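Local atomic coordinates of trimethylamine-N-oxide reductase (Haemophilus influenzae, PDB entry 7L5I), a protein that probably reduces S- and N-oxides such as trimethylamine N-oxide at a molybdenum centre carried by two molybdopterin guanine dinucleotide cofactors. Residues 112-117 with 534-539; 543-548 with 555-560. All coordinates share one frame; numbering follows the deposited sequence.

Overall arrangement
Both contacts lie where helices 114-131 and 540-550 pack beside the mixed sheet that contains strands 109-111, 483-488 and 500-503. They follow one another along the chain: residues 534-539 of contact 1 lead straight into helix 540-550, one half of contact 2. Their centres are about 17 Å apart, and the two touch, since I543 CG1 packs 3.7 Å from W114 CH2 and 3.9 Å from K538 CB. Contact 1 joins a helix start to a loop at the surface; contact 2 is a buried local turn-back of helices. Together they link helices 114-131, 540-550 and 554-558, with the W114 and F544 side chains about 9 and 7 Å from a bound molybdopterin guanine dinucleotide.

Contact 1 of 2, residues 112-117 with 534-539; sequences VSWDEA and QFEAKN
W114 meets E536 and K538 where the capped N-terminus of helix 114-131 faces a loop whose type II' beta turn, Q534 to A537, presents the E536 carbonyl. The contact shows how one indole can hold a distant loop by both its edge and its face, here in the molybdopterin oxidoreductase part of the chain.

Polar contact is made at the edge. W114 NE1 donates to E536 O over 2.8 Å, with an N-H...O angle of 148°. The oxygen lies in the ring plane, and the indole nitrogen lies in the plane of the E536 carbonyl: a short, somewhat bent bond whose two planes each contain the partner atom. The side chain of E536 looks to another partner: its OE1 forms a salt bridge with R111, just before residues 112-117.

Contact over the face belongs to K538. Its aliphatic chain runs past the indole in the direction opposite to that of the W114 side chain, CG lying 3.6 Å from W114 CZ2 and CE settling 3.5 Å from the centroid of the five-membered ring in a CH-pi contact. The bend at the last torsion (chi4 -62°) carries NZ farther out while keeping it over the same face, so the methylene touches the ring and the ammonium makes a longer cation-pi contact, 4.7 Å from the centroid. The positive charge may modestly favour donation from NE1.

Around the pair, P86, L502, P503 and I543 also touch W114, tying the indole to strand 500-503 and helix 540-550. The helix start is secured separately, by a capping bond in which S113 OG accepts from E116 N at 3.0 Å.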
loop_
_atom_site.group_PDB
_atom_site.type_symbol
_atom_site.label_atom_id
_atom_site.label_comp_id
_atom_site.label_asym_id
_atom_site.label_seq_id
_atom_site.Cartn_x
_atom_site.Cartn_y
_atom_site.Cartn_z
ATOM N N VAL A 112 17.361 -24.449 -15.667
ATOM C CA VAL A 112 17.150 -24.673 -17.088
ATOM C C VAL A 112 17.629 -23.448 -17.858
ATOM O O VAL A 112 17.908 -22.396 -17.290
ATOM C CB VAL A 112 15.681 -24.984 -17.436
ATOM C CG1 VAL A 112 15.201 -26.229 -16.654
ATOM C CG2 VAL A 112 14.797 -23.814 -17.133
ATOM N N SER A 113 17.702 -23.595 -19.179
ATOM C CA SER A 113 18.067 -22.476 -20.015
ATOM C C SER A 113 16.873 -21.546 -20.208
ATOM O O SER A 113 15.711 -21.925 -20.022
ATOM C CB SER A 113 18.552 -22.979 -21.382
ATOM O OG SER A 113 17.482 -23.601 -22.081
ATOM N N TRP A 114 17.174 -20.328 -20.644
ATOM C CA TRP A 114 16.103 -19.415 -21.035
ATOM C C TRP A 114 15.250 -20.011 -22.145
ATOM O O TRP A 114 14.021 -19.952 -22.080
ATOM C CB TRP A 114 16.685 -18.082 -21.474
ATOM C CG TRP A 114 16.899 -17.119 -20.330
ATOM C CD1 TRP A 114 18.099 -16.720 -19.812
ATOM C CD2 TRP A 114 15.888 -16.467 -19.563
ATOM N NE1 TRP A 114 17.897 -15.834 -18.764
ATOM C CE2 TRP A 114 16.546 -15.671 -18.588
ATOM C CE3 TRP A 114 14.494 -16.472 -19.595
ATOM C CZ2 TRP A 114 15.852 -14.879 -17.680
ATOM C CZ3 TRP A 114 13.810 -15.697 -18.687
ATOM C CH2 TRP A 114 14.484 -14.915 -17.743
ATOM N N ASP A 115 15.881 -20.612 -23.165
ATOM C CA ASP A 115 15.104 -21.205 -24.256
ATOM C C ASP A 115 14.119 -22.251 -23.738
ATOM O O ASP A 115 12.948 -22.278 -24.150
ATOM C CB ASP A 115 16.030 -21.849 -25.295
ATOM C CG ASP A 115 16.887 -20.836 -26.036
ATOM O OD1 ASP A 115 16.592 -19.625 -25.951
ATOM O OD2 ASP A 115 17.863 -21.267 -26.695
ATOM N N GLU A 116 14.579 -23.124 -22.833
ATOM C CA GLU A 116 13.719 -24.166 -22.289
ATOM C C GLU A 116 12.594 -23.575 -21.446
ATOM O O GLU A 116 11.434 -23.999 -21.556
ATOM C CB GLU A 116 14.549 -25.154 -21.454
ATOM C CG GLU A 116 13.699 -26.190 -20.710
ATOM C CD GLU A 116 14.481 -27.442 -20.289
ATOM O OE1 GLU A 116 15.723 -27.474 -20.472
ATOM O OE2 GLU A 116 13.828 -28.392 -19.779
ATOM N N ALA A 117 12.913 -22.584 -20.612
ATOM C CA ALA A 117 11.906 -21.988 -19.747
ATOM C C ALA A 117 10.848 -21.239 -20.533
ATOM O O ALA A 117 9.649 -21.356 -20.237
ATOM C CB ALA A 117 12.577 -21.035 -18.751
ATOM N N GLN A 534 22.940 -8.789 -14.137
ATOM C CA GLN A 534 23.701 -9.705 -13.312
ATOM C C GLN A 534 23.209 -11.129 -13.524
ATOM O O GLN A 534 22.049 -11.375 -13.894
ATOM C CB GLN A 534 23.572 -9.338 -11.832
ATOM C CG GLN A 534 24.024 -7.928 -11.479
ATOM C CD GLN A 534 25.490 -7.735 -11.742
ATOM O OE1 GLN A 534 26.332 -8.278 -11.026
ATOM N NE2 GLN A 534 25.805 -6.999 -12.791
ATOM N N PHE A 535 24.106 -12.083 -13.256
ATOM C CA PHE A 535 23.755 -13.496 -13.382
ATOM C C PHE A 535 23.127 -13.710 -14.745
ATOM O O PHE A 535 23.648 -13.212 -15.743
ATOM C CB PHE A 535 22.840 -13.888 -12.225
ATOM C CG PHE A 535 23.407 -13.541 -10.874
ATOM C CD1 PHE A 535 24.532 -14.179 -10.409
ATOM C CD2 PHE A 535 22.806 -12.568 -10.079
ATOM C CE1 PHE A 535 25.063 -13.885 -9.155
ATOM C CE2 PHE A 535 23.329 -12.261 -8.827
ATOM C CZ PHE A 535 24.466 -12.929 -8.370
ATOM N N GLU A 536 22.031 -14.463 -14.820
ATOM C CA GLU A 536 21.310 -14.639 -16.083
ATOM C C GLU A 536 19.987 -13.865 -16.093
ATOM O O GLU A 536 19.069 -14.216 -16.834
ATOM C CB GLU A 536 21.044 -16.119 -16.364
ATOM C CG GLU A 536 22.292 -16.950 -16.536
ATOM C CD GLU A 536 22.001 -18.324 -17.150
ATOM O OE1 GLU A 536 22.953 -18.976 -17.635
ATOM O OE2 GLU A 536 20.822 -18.753 -17.162
ATOM N N ALA A 537 19.891 -12.814 -15.289
ATOM C CA ALA A 537 18.658 -12.047 -15.184
ATOM C C ALA A 537 18.369 -11.308 -16.482
ATOM O O ALA A 537 19.274 -10.892 -17.209
ATOM C CB ALA A 537 18.751 -11.049 -14.024
ATOM N N LYS A 538 17.075 -11.153 -16.777
ATOM C CA LYS A 538 16.625 -10.354 -17.900
ATOM C C LYS A 538 15.630 -9.305 -17.428
ATOM O O LYS A 538 14.879 -9.528 -16.484
ATOM C CB LYS A 538 15.915 -11.203 -18.977
ATOM C CG LYS A 538 16.807 -12.083 -19.820
ATOM C CD LYS A 538 15.948 -12.820 -20.829
ATOM C CE LYS A 538 16.775 -13.731 -21.724
ATOM N NZ LYS A 538 17.763 -12.953 -22.516
ATOM N N ASN A 539 15.606 -8.171 -18.117
ATOM C CA ASN A 539 14.502 -7.239 -17.937
ATOM C C ASN A 539 13.180 -7.951 -18.230
ATOM O O ASN A 539 13.087 -8.764 -19.150
ATOM C CB ASN A 539 14.641 -6.043 -18.884
ATOM C CG ASN A 539 15.961 -5.303 -18.726
ATOM O OD1 ASN A 539 16.595 -5.321 -17.664
ATOM N ND2 ASN A 539 16.337 -4.581 -19.769
#

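Contact 2 of 2, residues 543-548 with 555-560; sequences IFVELA and EQYTEG
Y557 reaches from the short helix 554-558 across to helix 540-550, and its side chain carries most of the packing between these two consecutive helices of a helical hairpin, in which the chain turns back on itself within a few residues. With CG anti to the backbone N (chi1 -172°), the ring extends toward the other helix. At its root, CB rests 3.9 Å from A548 CB, a small side chain that lets the backbones come close: the alpha carbons of A548 and Y557 are 6.8 Å apart. Farther out, CD2 meets V545 CG2 at 3.9 Å, and CE2 touches the same methyl as the two side chains cross at a slant. The backbone of F544 lies over one face of the ring, its carbonyl carbon facing the aromatic surface.

Nearer the tip, CZ packs 3.6 Å from F544 CB. The hydroxyl comes closer still, with OH 3.3 Å from that CB, while the F544 ring runs on away from the tyrosine, its CG and CD2 still beside OH. The polar need of this buried hydroxyl is met by a hydrogen bond with L156 O.

Beside the tyrosine, T558 adds a methyl contact, its CG2 lying 3.8 Å from V545 CG2. Its OG1 turns to the C-terminal end of its own helix instead, accepting from G560 N at 3.0 Å in an ST turn that begins at the last helical residue.

Helix 153-163 borders the site, with L156 and L157 against F544 and Y160 against both Y557 and L547. Helix 114-131 packs on L547 through L118 and V121, and strand 483-488 reaches F544 through N487.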
loop_
_atom_site.group_PDB
_atom_site.type_symbol
_atom_site.label_atom_id
_atom_site.label_comp_id
_atom_site.label_asym_id
_atom_site.label_seq_id
_atom_site.Cartn_x
_atom_site.Cartn_y
_atom_site.Cartn_z
ATOM N N ILE A 543 11.891 -10.527 -21.294
ATOM C CA ILE A 543 11.174 -11.780 -21.093
ATOM C C ILE A 543 9.905 -11.805 -21.940
ATOM O O ILE A 543 9.598 -12.793 -22.623
ATOM C CB ILE A 543 10.843 -11.985 -19.599
ATOM C CG1 ILE A 543 12.140 -12.190 -18.783
ATOM C CG2 ILE A 543 9.941 -13.179 -19.456
ATOM C CD1 ILE A 543 11.961 -12.162 -17.303
ATOM N N PHE A 544 9.137 -10.726 -21.886
ATOM C CA PHE A 544 7.846 -10.729 -22.561
ATOM C C PHE A 544 8.004 -10.543 -24.054
ATOM O O PHE A 544 7.167 -11.038 -24.810
ATOM C CB PHE A 544 6.919 -9.687 -21.925
ATOM C CG PHE A 544 6.497 -10.096 -20.527
ATOM C CD1 PHE A 544 5.837 -11.294 -20.335
ATOM C CD2 PHE A 544 6.839 -9.342 -19.404
ATOM C CE1 PHE A 544 5.475 -11.727 -19.052
ATOM C CE2 PHE A 544 6.500 -9.787 -18.134
ATOM C CZ PHE A 544 5.821 -10.971 -17.960
ATOM N N VAL A 545 9.082 -9.897 -24.504
ATOM C CA VAL A 545 9.371 -9.885 -25.938
ATOM C C VAL A 545 9.590 -11.306 -26.447
ATOM O O VAL A 545 9.087 -11.687 -27.516
ATOM C CB VAL A 545 10.586 -8.994 -26.242
ATOM C CG1 VAL A 545 11.070 -9.246 -27.680
ATOM C CG2 VAL A 545 10.244 -7.551 -26.031
ATOM N N GLU A 546 10.358 -12.107 -25.707
ATOM C CA GLU A 546 10.577 -13.494 -26.108
ATOM C C GLU A 546 9.284 -14.310 -26.095
ATOM O O GLU A 546 9.063 -15.140 -26.981
ATOM C CB GLU A 546 11.618 -14.151 -25.208
ATOM C CG GLU A 546 13.028 -13.632 -25.443
ATOM C CD GLU A 546 13.674 -14.248 -26.675
ATOM O OE1 GLU A 546 14.693 -13.691 -27.144
ATOM O OE2 GLU A 546 13.164 -15.286 -27.168
ATOM N N LEU A 547 8.424 -14.114 -25.088
ATOM C CA LEU A 547 7.155 -14.816 -25.104
ATOM C C LEU A 547 6.267 -14.316 -26.245
ATOM O O LEU A 547 5.574 -15.106 -26.891
ATOM C CB LEU A 547 6.450 -14.655 -23.752
ATOM C CG LEU A 547 7.207 -15.391 -22.645
ATOM C CD1 LEU A 547 6.653 -14.975 -21.279
ATOM C CD2 LEU A 547 7.087 -16.900 -22.818
ATOM N N ALA A 548 6.275 -13.001 -26.503
ATOM C CA ALA A 548 5.468 -12.445 -27.591
ATOM C C ALA A 548 5.899 -13.027 -28.933
ATOM O O ALA A 548 5.062 -13.361 -29.773
ATOM C CB ALA A 548 5.593 -10.928 -27.606
ATOM N N GLU A 555 5.801 -7.770 -32.877
ATOM C CA GLU A 555 5.750 -6.422 -33.416
ATOM C C GLU A 555 4.695 -5.575 -32.712
ATOM O O GLU A 555 4.911 -4.371 -32.489
ATOM C CB GLU A 555 5.500 -6.486 -34.925
ATOM C CG GLU A 555 6.686 -7.075 -35.697
ATOM C CD GLU A 555 6.735 -8.617 -35.711
ATOM O OE1 GLU A 555 5.799 -9.294 -35.213
ATOM O OE2 GLU A 555 7.731 -9.154 -36.243
ATOM N N GLN A 556 3.546 -6.172 -32.374
ATOM C CA GLN A 556 2.533 -5.452 -31.609
ATOM C C GLN A 556 3.053 -5.106 -30.224
ATOM O O GLN A 556 2.770 -4.027 -29.697
ATOM C CB GLN A 556 1.261 -6.291 -31.474
ATOM C CG GLN A 556 0.566 -6.579 -32.807
ATOM C CD GLN A 556 0.983 -7.900 -33.427
ATOM O OE1 GLN A 556 2.175 -8.228 -33.507
ATOM N NE2 GLN A 556 -0.002 -8.674 -33.872
ATOM N N TYR A 557 3.830 -6.010 -29.627
ATOM C CA TYR A 557 4.293 -5.786 -28.259
ATOM C C TYR A 557 5.289 -4.634 -28.189
ATOM O O TYR A 557 5.178 -3.756 -27.327
ATOM C CB TYR A 557 4.903 -7.078 -27.688
ATOM C CG TYR A 557 5.219 -6.964 -26.238
ATOM C CD1 TYR A 557 4.252 -7.252 -25.302
ATOM C CD2 TYR A 557 6.474 -6.527 -25.792
ATOM C CE1 TYR A 557 4.505 -7.116 -23.955
ATOM C CE2 TYR A 557 6.737 -6.403 -24.411
ATOM C CZ TYR A 557 5.729 -6.700 -23.521
ATOM O OH TYR A 557 5.939 -6.593 -22.153
ATOM N N THR A 558 6.288 -4.620 -29.087
ATOM C CA THR A 558 7.355 -3.649 -29.016
ATOM C C THR A 558 7.047 -2.358 -29.781
ATOM O O THR A 558 7.729 -1.347 -29.571
ATOM C CB THR A 558 8.641 -4.202 -29.626
ATOM O OG1 THR A 558 8.418 -4.315 -31.040
ATOM C CG2 THR A 558 9.007 -5.540 -29.064
ATOM N N GLU A 559 6.073 -2.396 -30.678
ATOM C CA GLU A 559 5.774 -1.297 -31.589
ATOM C C GLU A 559 6.991 -0.900 -32.417
ATOM O O GLU A 559 7.062 0.220 -32.942
ATOM C CB GLU A 559 5.197 -0.109 -30.801
ATOM C CG GLU A 559 3.816 -0.441 -30.191
ATOM C CD GLU A 559 3.165 0.703 -29.415
ATOM O OE1 GLU A 559 3.612 1.854 -29.565
ATOM O OE2 GLU A 559 2.194 0.440 -28.649
ATOM N N GLY A 560 7.948 -1.813 -32.562
ATOM C CA GLY A 560 9.146 -1.538 -33.336
ATOM C C GLY A 560 10.126 -0.567 -32.712
ATOM O O GLY A 560 10.967 -0.004 -33.424
#